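Local coordinates for aminomethyltransferase (Bartonella henselae, PDB 3GIR), which belongs to the aminomethyltransferase family, pairing a folate-binding domain with a C-terminal beta-barrel domain, at residues P273-L278 and P306-V311; V337-G342 and M353-V358; A88-K93 and Q166-E171; P92-F97 and C138-V143. All coordinates share one frame; numbering follows the deposited sequence. Where two conformers were deposited one is given.

Contact 1: residues P273-L278 and P306-V311; sequences PIDAAL and PSRCRV
Asp275 and Arg310 form the packed part of the contact, each reaching to the backbone of the other segment. The Arg310 chain runs out with CG anti to the backbone N (chi1 -177°) and bends at chi3, which brings the guanidinium side-on to Ala276: Arg310 NE at 2.7 Å and Arg310 NH2 at 2.9 Å both donate to Ala276 O, which lies in the plane of the group. Two donors on one oxygen fix the rotation of the guanidinium. Next to this clamp Arg310 N donates to Asp275 O at 3.0 Å, and Asp275 OD1 accepts from Ser307 N at 3.0 Å on its syn side, well out of the carboxylate plane. The loose, water-bridged side is at Asp275 OD2, Ser307 and Arg308. OD2 accepts hydrogen bonds from two waters; one also bonds to Ser307 OG, and the other accepts from Arg308 NE, bridging opposite charges whose atoms, Asp275 OD2 and Arg308 NE, are 5.0 Å apart. Arg308 also makes a cation-pi contact with Tyr355. Ile274 CG2 touches Pro306 CD at 3.8 Å. A type I beta turn, Ile274 to Ala277, is thus docked on the start of strand 309-315 in the C-terminal barrel domain.

Contact 2: residues V337-G342 and M353-V358; sequences VVTSGG and MGYVPV
Thr339 and Tyr355 meet methyl to ring edge: Thr339 CG2 lies in the plane of the tyrosine ring, 3.8 Å from Tyr355 CD2. The methyl is put there by chi1 of 55°, which sets CG2 anti to the carbonyl carbon and OG1 between the backbone N and the carbonyl carbon. Thr339 OG1 is hydrogen-bonded to Asp266 OD1, as is Ser340 OG, while Tyr355 OH bonds to the backbone oxygen of Asp266. The two strands of this hairpin, 334-344 and 349-356, pair antiparallel, with a classic beta bulge at Thr339 and Ser340 of strand 334-344, both of which face Met353. Met353 O accepts from Thr339 N at 2.9 Å and from Ser340 N at 3.2 Å, and Met353 N returns a bond to Ser340 O at 2.9 Å. Ahead of the bulge in strand 334-344, Val337 and Tyr355 form a hydrogen-bonded pair, with Tyr355 N to Val337 O at 3.0 Å. Val337, Ser340, Met353 and Tyr355 send their side chains to one face, where Ser340 also packs on Leu256 of helix 248-257. Val338 points to the other face, and its pairing with Gly354 brings Val338 CA to 4.1 Å from Gly354 CA.

Contact 3: residues A88-K93 and Q166-E171; sequences AVEGPK and QVIALE
Strand segments 88-90 and 166-169 run antiparallel in regular register, their axes 4.8 Å apart at closest approach and 158° between their directions. Ala88 with Ile168 and Glu90 with Gln166 are hydrogen-bonded pairs, each closed by two backbone bonds; the shortest joins Gln166 N to Glu90 O at 2.7 Å. Between them Val89 and Val167 form a non-hydrogen-bonded pair, with CA-H...O contacts from Val89 CA to Gln166 O and from Val167 CA to Ala88 O, both 3.4 Å. The side chains divide cleanly between the two faces of the sheet. Val89 and Val167 point together to the face covered by helices, where Val89 meets Ala94, Phe97 and Leu98 of helix 94-101 and Val167 meets Phe97 as well as Phe153 and Leu156 of helix 149-159. Ala88, Glu90, Gln166 and Ile168 occupy the other, more exposed face. There Ala88 CB lies 4.4 Å from Ile168 CB, and Leu170 brings CD1 to 4.3 Å from Ala88 CB. Gln166 bends at chi2 (-58°) and carries its amide away from strand 85-90, though Gln166 CB still passes 3.7 Å from Glu90 O. The pairing adds strand 166-169 as the outermost strand of a five-stranded antiparallel sheet, backed on one face by helices 94-101 and 149-159, in the folate-binding domain.

Contact 4: residues P92-F97 and C138-V143; sequences PKAVEF and CRFMLV
The Phe140 ring takes Val95 at its edge: Val95 CG2 lies near the ring plane, 3.8 Å from Phe140 CZ and 3.9 Å from Phe140 CE2. Ala94 CB comes in obliquely, 4.1 Å from Phe140 CD2, so two successive residues of the first helical turn meet the ring. In Phe140 CG is anti to the carbonyl carbon (chi1 -66°), and the ring reaches from the strand toward the start of the helix. In Val95 a chi1 of 169° sets CG1 anti to the backbone N and leaves CG2 anti to the carbonyl carbon, facing the ring. Ala94 CB also approaches Cys138 O at 3.9 Å. At the outer margin Cys138 SG lies 4.1 Å from Pro92 CA, a looser touch just ahead of the helix. No hydrogen bond joins the two segments, and the contact is held by apolar packing. Lys93 occupies the N-cap position, and its carbonyl takes the first helical bond, from Phe97 N. Helix 94-101 thus lies by its N-terminal turn over strand 139-144, while Phe97 runs on to Leu156 of helix 149-159. The Phe140 side chain also packs on Leu132 and Arg134 of strand 126-136, the next strand of the sheet.

Overall arrangement
From the N terminus, strand 85-90 and helix 94-101 follow one another and open contacts 3 and 4, which share Pro92 and Lys93. Contact 4 closes first, at strand 139-144; contact 3 closes later, at strand 166-169, so contact 4 nests inside the span of contact 3, their opening segments overlapping. Strands 139-144 and 166-169 flank strand 85-90 in one sheet. Both loops are finished before contact 1 opens at 273-278. Contact 1 spans a largely helical connection and joins a loop of the folate-binding part to the first strand of the C-terminal barrel. Contact 2 follows in series, a hairpin within the barrel domain; its strand 349-356 pairs with strand 309-315. Contacts 2 and 3 have centres about 36 Å apart.

Contact 1: residues P273-L278 and P306-V311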
loop_
_atom_site.group_PDB
_atom_site.type_symbol
_atom_site.label_atom_id
_atom_site.label_comp_id
_atom_site.label_asym_id
_atom_site.label_seq_id
_atom_site.Cartn_x
_atom_site.Cartn_y
_atom_site.Cartn_z
ATOM N N PRO A 273 -13.840 4.219 5.104
ATOM C CA PRO A 273 -13.686 3.795 3.736
ATOM C C PRO A 273 -14.639 4.535 2.794
ATOM O O PRO A 273 -14.360 4.622 1.613
ATOM C CB PRO A 273 -14.018 2.282 3.764
ATOM C CG PRO A 273 -13.661 1.902 5.143
ATOM C CD PRO A 273 -14.106 3.081 6.000
ATOM N N ILE A 274 -15.721 5.076 3.350
ATOM C CA ILE A 274 -16.683 5.809 2.559
ATOM C C ILE A 274 -16.015 7.094 2.094
ATOM O O ILE A 274 -16.027 7.384 0.884
ATOM C CB ILE A 274 -18.005 6.075 3.366
ATOM C CG1 ILE A 274 -18.702 4.746 3.809
ATOM C CG2 ILE A 274 -18.976 6.917 2.546
ATOM C CD1 ILE A 274 -17.905 3.786 4.876
ATOM N N ASP A 275 -15.415 7.846 3.025
ATOM C CA ASP A 275 -14.732 9.096 2.655
ATOM C C ASP A 275 -13.594 8.778 1.662
ATOM O O ASP A 275 -13.320 9.511 0.734
ATOM C CB ASP A 275 -14.096 9.749 3.896
ATOM C CG ASP A 275 -15.058 9.971 5.031
ATOM O OD1 ASP A 275 -16.243 10.258 4.706
ATOM O OD2 ASP A 275 -14.570 9.900 6.239
ATOM N N ALA A 276 -12.876 7.676 1.904
ATOM C CA ALA A 276 -11.728 7.304 1.115
ATOM C C ALA A 276 -11.997 6.626 -0.211
ATOM O O ALA A 276 -11.078 6.310 -0.954
ATOM C CB ALA A 276 -10.767 6.400 2.002
ATOM N N ALA A 277 -13.280 6.409 -0.520
ATOM C CA ALA A 277 -13.691 5.661 -1.715
ATOM C C ALA A 277 -12.986 4.320 -1.843
ATOM O O ALA A 277 -12.496 3.951 -2.929
ATOM C CB ALA A 277 -13.500 6.498 -3.025
ATOM N N LEU A 278 -13.064 3.558 -0.738
ATOM C CA LEU A 278 -12.491 2.228 -0.650
ATOM C C LEU A 278 -13.570 1.212 -0.214
ATOM O O LEU A 278 -13.229 0.074 0.170
ATOM C CB LEU A 278 -11.324 2.261 0.322
ATOM C CG LEU A 278 -10.076 3.083 0.001
ATOM C CD1 LEU A 278 -9.108 2.964 1.169
ATOM C CD2 LEU A 278 -9.403 2.594 -1.249
ATOM N N PRO A 306 -20.400 10.389 2.159
ATOM C CA PRO A 306 -19.071 10.829 2.656
ATOM C C PRO A 306 -19.054 12.233 3.304
ATOM O O PRO A 306 -19.813 13.088 2.895
ATOM C CB PRO A 306 -18.182 10.736 1.401
ATOM C CG PRO A 306 -19.104 10.528 0.238
ATOM C CD PRO A 306 -20.393 9.973 0.755
ATOM N N SER A 307 -18.213 12.436 4.338
ATOM C CA SER A 307 -18.040 13.773 4.974
ATOM C C SER A 307 -16.998 14.630 4.224
ATOM O O SER A 307 -16.973 15.849 4.391
ATOM C CB SER A 307 -17.736 13.675 6.506
ATOM O OG SER A 307 -16.434 13.178 6.844
ATOM N N ARG A 308 -16.171 13.962 3.415
ATOM C CA ARG A 308 -15.206 14.568 2.497
ATOM C C ARG A 308 -14.832 13.410 1.575
ATOM O O ARG A 308 -15.123 12.256 1.908
ATOM C CB ARG A 308 -13.979 15.013 3.223
ATOM C CG ARG A 308 -13.517 14.109 4.294
ATOM C CD ARG A 308 -12.239 14.718 4.832
ATOM N NE ARG A 308 -11.588 13.953 5.875
ATOM C CZ ARG A 308 -10.302 14.111 6.235
ATOM N NH1 ARG A 308 -9.502 14.996 5.604
ATOM N NH2 ARG A 308 -9.789 13.368 7.236
ATOM N N CYS A 309 -14.198 13.689 0.438
ATOM C CA CYS A 309 -14.030 12.661 -0.623
ATOM C C CYS A 309 -12.587 12.615 -1.085
ATOM O O CYS A 309 -12.061 13.647 -1.491
ATOM C CB CYS A 309 -14.828 12.946 -1.853
ATOM S SG CYS A 309 -16.604 13.023 -1.410
ATOM N N ARG A 310 -11.977 11.416 -1.110
ATOM C CA ARG A 310 -10.634 11.274 -1.675
ATOM C C ARG A 310 -10.672 11.293 -3.195
ATOM O O ARG A 310 -11.434 10.524 -3.851
ATOM C CB ARG A 310 -10.006 9.954 -1.242
ATOM C CG ARG A 310 -8.548 9.833 -1.770
ATOM C CD ARG A 310 -7.928 8.522 -1.259
ATOM N NE ARG A 310 -8.700 7.375 -1.775
ATOM C CZ ARG A 310 -8.557 6.783 -2.955
ATOM N NH1 ARG A 310 -7.576 7.077 -3.808
ATOM N NH2 ARG A 310 -9.381 5.793 -3.266
ATOM N N VAL A 311 -9.915 12.235 -3.765
ATOM C CA VAL A 311 -9.848 12.433 -5.152
ATOM C C VAL A 311 -8.426 12.558 -5.691
ATOM O O VAL A 311 -7.500 13.026 -4.993
ATOM C CB VAL A 311 -10.720 13.688 -5.628
ATOM C CG1 VAL A 311 -12.212 13.514 -5.276
ATOM C CG2 VAL A 311 -10.147 14.985 -5.087
HETATM O O HOH W 1 -12.786 12.073 7.066
HETATM O O HOH W 2 -16.056 10.622 8.184
#

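Contact 2: residues V337-G342 and M353-V358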
loop_
_atom_site.group_PDB
_atom_site.type_symbol
_atom_site.label_atom_id
_atom_site.label_comp_id
_atom_site.label_asym_id
_atom_site.label_seq_id
_atom_site.Cartn_x
_atom_site.Cartn_y
_atom_site.Cartn_z
ATOM N N VAL A 337 -7.584 19.541 1.434
ATOM C CA VAL A 337 -6.132 19.443 1.611
ATOM C C VAL A 337 -5.565 18.413 0.646
ATOM O O VAL A 337 -6.255 17.419 0.323
ATOM C CB VAL A 337 -5.773 19.069 3.068
ATOM C CG1 VAL A 337 -6.179 17.687 3.413
ATOM C CG2 VAL A 337 -4.275 19.423 3.340
ATOM N N VAL A 338 -4.354 18.649 0.144
ATOM C CA VAL A 338 -3.603 17.683 -0.577
ATOM C C VAL A 338 -2.970 16.722 0.396
ATOM O O VAL A 338 -2.286 17.152 1.337
ATOM C CB VAL A 338 -2.505 18.353 -1.415
ATOM C CG1 VAL A 338 -1.543 17.368 -2.108
ATOM C CG2 VAL A 338 -3.142 19.327 -2.453
ATOM N N THR A 339 -3.213 15.447 0.201
ATOM C CA THR A 339 -2.640 14.401 1.070
ATOM C C THR A 339 -1.365 13.788 0.524
ATOM O O THR A 339 -0.519 13.310 1.313
ATOM C CB THR A 339 -3.636 13.359 1.430
ATOM O OG1 THR A 339 -4.224 12.799 0.242
ATOM C CG2 THR A 339 -4.744 13.920 2.322
ATOM N N SER A 340 -1.210 13.746 -0.813
ATOM C CA SER A 340 -0.008 13.208 -1.457
ATOM C C SER A 340 0.242 13.989 -2.731
ATOM O O SER A 340 -0.693 14.424 -3.403
ATOM C CB SER A 340 -0.128 11.734 -1.832
ATOM O OG SER A 340 -0.288 10.910 -0.719
ATOM N N GLY A 341 1.500 14.195 -3.053
ATOM C CA GLY A 341 1.827 14.899 -4.280
ATOM C C GLY A 341 3.258 14.757 -4.671
ATOM O O GLY A 341 4.134 14.735 -3.778
ATOM N N GLY A 342 3.522 14.689 -5.974
ATOM C CA GLY A 342 4.879 14.659 -6.490
ATOM C C GLY A 342 4.914 14.711 -8.004
ATOM O O GLY A 342 3.905 14.844 -8.649
ATOM N N MET A 353 -3.107 13.564 -4.783
ATOM C CA MET A 353 -4.398 13.072 -4.295
ATOM C C MET A 353 -4.732 13.900 -3.087
ATOM O O MET A 353 -3.864 14.480 -2.441
ATOM C CB MET A 353 -4.392 11.580 -3.923
ATOM C CG MET A 353 -4.365 10.674 -5.079
ATOM S SD MET A 353 -4.675 8.933 -4.636
ATOM C CE MET A 353 -3.924 8.861 -3.026
ATOM N N GLY A 354 -6.024 13.995 -2.770
ATOM C CA GLY A 354 -6.379 14.805 -1.608
ATOM C C GLY A 354 -7.858 14.670 -1.325
ATOM O O GLY A 354 -8.543 13.803 -1.928
ATOM N N TYR A 355 -8.359 15.498 -0.446
ATOM C CA TYR A 355 -9.749 15.525 -0.003
ATOM C C TYR A 355 -10.389 16.813 -0.360
ATOM O O TYR A 355 -9.839 17.870 -0.115
ATOM C CB TYR A 355 -9.926 15.265 1.495
ATOM C CG TYR A 355 -9.750 13.784 1.833
ATOM C CD1 TYR A 355 -10.824 12.911 1.858
ATOM C CD2 TYR A 355 -8.484 13.259 2.056
ATOM C CE1 TYR A 355 -10.669 11.591 2.125
ATOM C CE2 TYR A 355 -8.340 11.885 2.330
ATOM C CZ TYR A 355 -9.431 11.077 2.343
ATOM O OH TYR A 355 -9.319 9.683 2.564
ATOM N N VAL A 356 -11.607 16.709 -0.898
ATOM C CA VAL A 356 -12.485 17.859 -1.195
ATOM C C VAL A 356 -13.887 17.457 -0.696
ATOM O O VAL A 356 -14.234 16.286 -0.584
ATOM C CB VAL A 356 -12.453 18.244 -2.673
ATOM C CG1 VAL A 356 -11.041 18.710 -3.131
ATOM C CG2 VAL A 356 -13.047 17.107 -3.578
ATOM N N PRO A 357 -14.775 18.455 -0.477
ATOM C CA PRO A 357 -16.118 18.091 -0.124
ATOM C C PRO A 357 -16.829 17.482 -1.304
ATOM O O PRO A 357 -16.434 17.658 -2.479
ATOM C CB PRO A 357 -16.737 19.454 0.270
ATOM C CG PRO A 357 -15.596 20.382 0.457
ATOM C CD PRO A 357 -14.601 19.899 -0.554
ATOM N N VAL A 358 -17.909 16.760 -1.007
ATOM C CA VAL A 358 -18.614 16.050 -2.067
ATOM C C VAL A 358 -19.039 16.924 -3.247
ATOM O O VAL A 358 -18.975 16.505 -4.406
ATOM C CB VAL A 358 -19.781 15.202 -1.454
ATOM C CG1 VAL A 358 -20.871 16.043 -0.870
ATOM C CG2 VAL A 358 -20.345 14.191 -2.489
#

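Contact 3: residues A88-K93 and Q166-E171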
loop_
_atom_site.group_PDB
_atom_site.type_symbol
_atom_site.label_atom_id
_atom_site.label_comp_id
_atom_site.label_asym_id
_atom_site.label_seq_id
_atom_site.Cartn_x
_atom_site.Cartn_y
_atom_site.Cartn_z
ATOM N N ALA A 88 1.233 -13.586 11.140
ATOM C CA ALA A 88 0.533 -14.870 10.890
ATOM C C ALA A 88 -0.651 -15.004 11.835
ATOM O O ALA A 88 -0.608 -14.566 13.027
ATOM C CB ALA A 88 1.452 -16.043 11.065
ATOM N N VAL A 89 -1.714 -15.566 11.307
ATOM C CA VAL A 89 -2.926 -15.803 12.112
ATOM C C VAL A 89 -3.232 -17.305 11.894
ATOM O O VAL A 89 -3.470 -17.722 10.780
ATOM C CB VAL A 89 -4.015 -14.903 11.602
ATOM C CG1 VAL A 89 -5.378 -15.267 12.252
ATOM C CG2 VAL A 89 -3.611 -13.390 11.825
ATOM N N GLU A 90 -3.204 -18.095 12.975
ATOM C CA GLU A 90 -3.196 -19.541 12.903
ATOM C C GLU A 90 -4.042 -20.110 14.047
ATOM O O GLU A 90 -3.822 -19.697 15.158
ATOM C CB GLU A 90 -1.731 -20.005 13.066
ATOM C CG GLU A 90 -1.551 -21.489 13.065
ATOM C CD GLU A 90 -0.099 -21.942 13.094
ATOM O OE1 GLU A 90 0.831 -21.097 13.329
ATOM O OE2 GLU A 90 0.096 -23.169 12.912
ATOM N N GLY A 91 -4.895 -21.076 13.771
ATOM C CA GLY A 91 -5.547 -21.843 14.830
ATOM C C GLY A 91 -6.913 -22.250 14.345
ATOM O O GLY A 91 -7.396 -21.859 13.275
ATOM N N PRO A 92 -7.598 -23.063 15.157
ATOM C CA PRO A 92 -8.809 -23.673 14.634
ATOM C C PRO A 92 -9.948 -22.719 14.382
ATOM O O PRO A 92 -10.823 -23.022 13.619
ATOM C CB PRO A 92 -9.194 -24.708 15.703
ATOM C CG PRO A 92 -8.413 -24.366 16.874
ATOM C CD PRO A 92 -7.163 -23.625 16.438
ATOM N N LYS A 93 -9.934 -21.579 15.045
ATOM C CA LYS A 93 -10.946 -20.563 14.824
ATOM C C LYS A 93 -10.391 -19.307 14.151
ATOM O O LYS A 93 -10.953 -18.220 14.306
ATOM C CB LYS A 93 -11.642 -20.243 16.139
ATOM C CG LYS A 93 -12.282 -21.545 16.746
ATOM C CD LYS A 93 -13.411 -22.075 15.845
ATOM C CE LYS A 93 -14.113 -23.347 16.458
ATOM N NZ LYS A 93 -15.142 -23.871 15.463
ATOM N N GLN A 166 -4.173 -17.947 17.236
ATOM C CA GLN A 166 -2.998 -17.199 17.647
ATOM C C GLN A 166 -2.626 -16.146 16.579
ATOM O O GLN A 166 -2.843 -16.391 15.409
ATOM C CB GLN A 166 -1.808 -18.142 17.820
ATOM C CG GLN A 166 -1.995 -19.215 18.924
ATOM C CD GLN A 166 -2.263 -18.650 20.313
ATOM O OE1 GLN A 166 -3.197 -19.092 21.013
ATOM N NE2 GLN A 166 -1.447 -17.685 20.730
ATOM N N VAL A 167 -2.102 -15.032 17.026
ATOM C CA VAL A 167 -1.612 -13.939 16.188
ATOM C C VAL A 167 -0.137 -13.838 16.513
ATOM O O VAL A 167 0.230 -13.669 17.685
ATOM C CB VAL A 167 -2.337 -12.625 16.619
ATOM C CG1 VAL A 167 -1.956 -11.439 15.799
ATOM C CG2 VAL A 167 -3.888 -12.843 16.517
ATOM N N ILE A 168 0.719 -13.895 15.484
ATOM C CA ILE A 168 2.149 -13.983 15.655
ATOM C C ILE A 168 2.854 -12.961 14.715
ATOM O O ILE A 168 2.734 -13.096 13.519
ATOM C CB ILE A 168 2.678 -15.407 15.283
ATOM C CG1 ILE A 168 1.863 -16.472 16.030
ATOM C CG2 ILE A 168 4.191 -15.505 15.607
ATOM C CD1 ILE A 168 2.089 -17.866 15.486
ATOM N N ALA A 169 3.638 -12.049 15.290
ATOM C CA ALA A 169 4.425 -11.105 14.496
ATOM C C ALA A 169 5.680 -11.833 14.022
ATOM O O ALA A 169 6.357 -12.444 14.806
ATOM C CB ALA A 169 4.782 -9.879 15.329
ATOM N N LEU A 170 5.944 -11.838 12.719
ATOM C CA LEU A 170 7.068 -12.558 12.166
ATOM C C LEU A 170 8.258 -11.654 11.933
ATOM O O LEU A 170 8.107 -10.445 11.623
ATOM C CB LEU A 170 6.667 -13.234 10.888
ATOM C CG LEU A 170 5.468 -14.192 10.850
ATOM C CD1 LEU A 170 5.211 -14.821 9.499
ATOM C CD2 LEU A 170 5.677 -15.301 11.878
ATOM N N GLU A 171 9.445 -12.235 12.074
ATOM C CA GLU A 171 10.700 -11.549 11.719
ATOM C C GLU A 171 11.102 -11.963 10.304
ATOM O O GLU A 171 11.431 -13.112 10.047
ATOM C CB GLU A 171 11.814 -11.912 12.700
ATOM C CG GLU A 171 13.055 -11.080 12.498
ATOM C CD GLU A 171 14.034 -11.071 13.683
ATOM O OE1 GLU A 171 14.211 -12.147 14.311
ATOM O OE2 GLU A 171 14.648 -9.996 13.972
#

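Contact 4: residues P92-F97 and C138-V143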
loop_
_atom_site.group_PDB
_atom_site.type_symbol
_atom_site.label_atom_id
_atom_site.label_comp_id
_atom_site.label_asym_id
_atom_site.label_seq_id
_atom_site.Cartn_x
_atom_site.Cartn_y
_atom_site.Cartn_z
ATOM N N PRO A 92 -7.598 -23.063 15.157
ATOM C CA PRO A 92 -8.809 -23.673 14.634
ATOM C C PRO A 92 -9.948 -22.719 14.382
ATOM O O PRO A 92 -10.823 -23.022 13.619
ATOM C CB PRO A 92 -9.194 -24.708 15.703
ATOM C CG PRO A 92 -8.413 -24.366 16.874
ATOM C CD PRO A 92 -7.163 -23.625 16.438
ATOM N N LYS A 93 -9.934 -21.579 15.045
ATOM C CA LYS A 93 -10.946 -20.563 14.824
ATOM C C LYS A 93 -10.391 -19.307 14.151
ATOM O O LYS A 93 -10.953 -18.220 14.306
ATOM C CB LYS A 93 -11.642 -20.243 16.139
ATOM C CG LYS A 93 -12.282 -21.545 16.746
ATOM C CD LYS A 93 -13.411 -22.075 15.845
ATOM C CE LYS A 93 -14.113 -23.347 16.458
ATOM N NZ LYS A 93 -15.142 -23.871 15.463
ATOM N N ALA A 94 -9.305 -19.468 13.395
ATOM C CA ALA A 94 -8.761 -18.320 12.618
ATOM C C ALA A 94 -9.766 -17.674 11.708
ATOM O O ALA A 94 -9.829 -16.427 11.599
ATOM C CB ALA A 94 -7.499 -18.772 11.831
ATOM N N VAL A 95 -10.549 -18.480 10.993
ATOM C CA VAL A 95 -11.607 -17.943 10.113
ATOM C C VAL A 95 -12.611 -17.034 10.820
ATOM O O VAL A 95 -12.952 -15.942 10.336
ATOM C CB VAL A 95 -12.365 -19.092 9.367
ATOM C CG1 VAL A 95 -13.664 -18.609 8.644
ATOM C CG2 VAL A 95 -11.397 -19.798 8.388
ATOM N N GLU A 96 -13.147 -17.480 11.954
ATOM C CA GLU A 96 -14.079 -16.712 12.694
ATOM C C GLU A 96 -13.439 -15.439 13.315
ATOM O O GLU A 96 -14.002 -14.372 13.312
ATOM C CB GLU A 96 -14.639 -17.616 13.808
ATOM C CG GLU A 96 -15.436 -18.763 13.252
ATOM C CD GLU A 96 -14.678 -20.029 12.787
ATOM O OE1 GLU A 96 -13.413 -20.146 12.857
ATOM O OE2 GLU A 96 -15.403 -20.948 12.282
ATOM N N PHE A 97 -12.220 -15.564 13.792
ATOM C CA PHE A 97 -11.530 -14.421 14.309
ATOM C C PHE A 97 -11.374 -13.323 13.215
ATOM O O PHE A 97 -11.660 -12.121 13.440
ATOM C CB PHE A 97 -10.192 -14.820 14.850
ATOM C CG PHE A 97 -9.264 -13.647 15.017
ATOM C CD1 PHE A 97 -9.601 -12.530 15.794
ATOM C CD2 PHE A 97 -8.044 -13.654 14.347
ATOM C CE1 PHE A 97 -8.744 -11.476 15.881
ATOM C CE2 PHE A 97 -7.231 -12.537 14.384
ATOM C CZ PHE A 97 -7.549 -11.485 15.154
ATOM N N CYS A 138 -6.526 -23.347 8.166
ATOM C CA CYS A 138 -6.525 -22.593 9.426
ATOM C C CYS A 138 -5.348 -21.700 9.542
ATOM O O CYS A 138 -4.930 -21.395 10.654
ATOM C CB CYS A 138 -6.597 -23.533 10.630
ATOM S SG CYS A 138 -8.169 -24.505 10.638
ATOM N N ARG A 139 -4.824 -21.230 8.400
ATOM C CA ARG A 139 -3.599 -20.378 8.453
ATOM C C ARG A 139 -3.729 -19.251 7.468
ATOM O O ARG A 139 -4.016 -19.465 6.292
ATOM C CB ARG A 139 -2.279 -21.109 8.164
ATOM C CG ARG A 139 -1.952 -22.292 9.106
ATOM C CD ARG A 139 -0.711 -23.069 8.637
ATOM N NE ARG A 139 0.358 -22.126 8.398
ATOM C CZ ARG A 139 0.974 -21.965 7.221
ATOM N NH1 ARG A 139 0.756 -22.771 6.192
ATOM N NH2 ARG A 139 1.856 -21.016 7.121
ATOM N N PHE A 140 -3.457 -18.046 7.959
ATOM C CA PHE A 140 -3.539 -16.829 7.116
ATOM C C PHE A 140 -2.346 -15.933 7.394
ATOM O O PHE A 140 -1.686 -16.067 8.402
ATOM C CB PHE A 140 -4.805 -16.012 7.467
ATOM C CG PHE A 140 -6.127 -16.697 7.146
ATOM C CD1 PHE A 140 -6.905 -16.268 6.114
ATOM C CD2 PHE A 140 -6.597 -17.718 8.001
ATOM C CE1 PHE A 140 -8.114 -16.851 5.870
ATOM C CE2 PHE A 140 -7.793 -18.338 7.751
ATOM C CZ PHE A 140 -8.561 -17.905 6.697
ATOM N N MET A 141 -2.084 -15.014 6.491
ATOM C CA MET A 141 -0.996 -14.044 6.646
ATOM C C MET A 141 -1.638 -12.666 6.415
ATOM O O MET A 141 -2.499 -12.468 5.560
ATOM C CB MET A 141 0.129 -14.231 5.586
ATOM C CG MET A 141 1.350 -13.445 5.805
ATOM S SD MET A 141 2.268 -14.104 7.245
ATOM C CE MET A 141 2.992 -15.638 6.546
ATOM N N LEU A 142 -1.215 -11.729 7.240
ATOM C CA LEU A 142 -1.518 -10.301 7.067
ATOM C C LEU A 142 -0.209 -9.567 6.833
ATOM O O LEU A 142 0.827 -9.837 7.491
ATOM C CB LEU A 142 -2.190 -9.721 8.333
ATOM C CG LEU A 142 -3.644 -10.090 8.566
ATOM C CD1 LEU A 142 -4.137 -9.883 10.058
ATOM C CD2 LEU A 142 -4.531 -9.321 7.583
ATOM N N VAL A 143 -0.236 -8.587 5.940
ATOM C CA VAL A 143 0.896 -7.644 5.832
ATOM C C VAL A 143 0.434 -6.261 6.245
ATOM O O VAL A 143 -0.514 -5.745 5.641
ATOM C CB VAL A 143 1.435 -7.656 4.372
ATOM C CG1 VAL A 143 2.638 -6.691 4.248
ATOM C CG2 VAL A 143 1.946 -9.063 3.932
#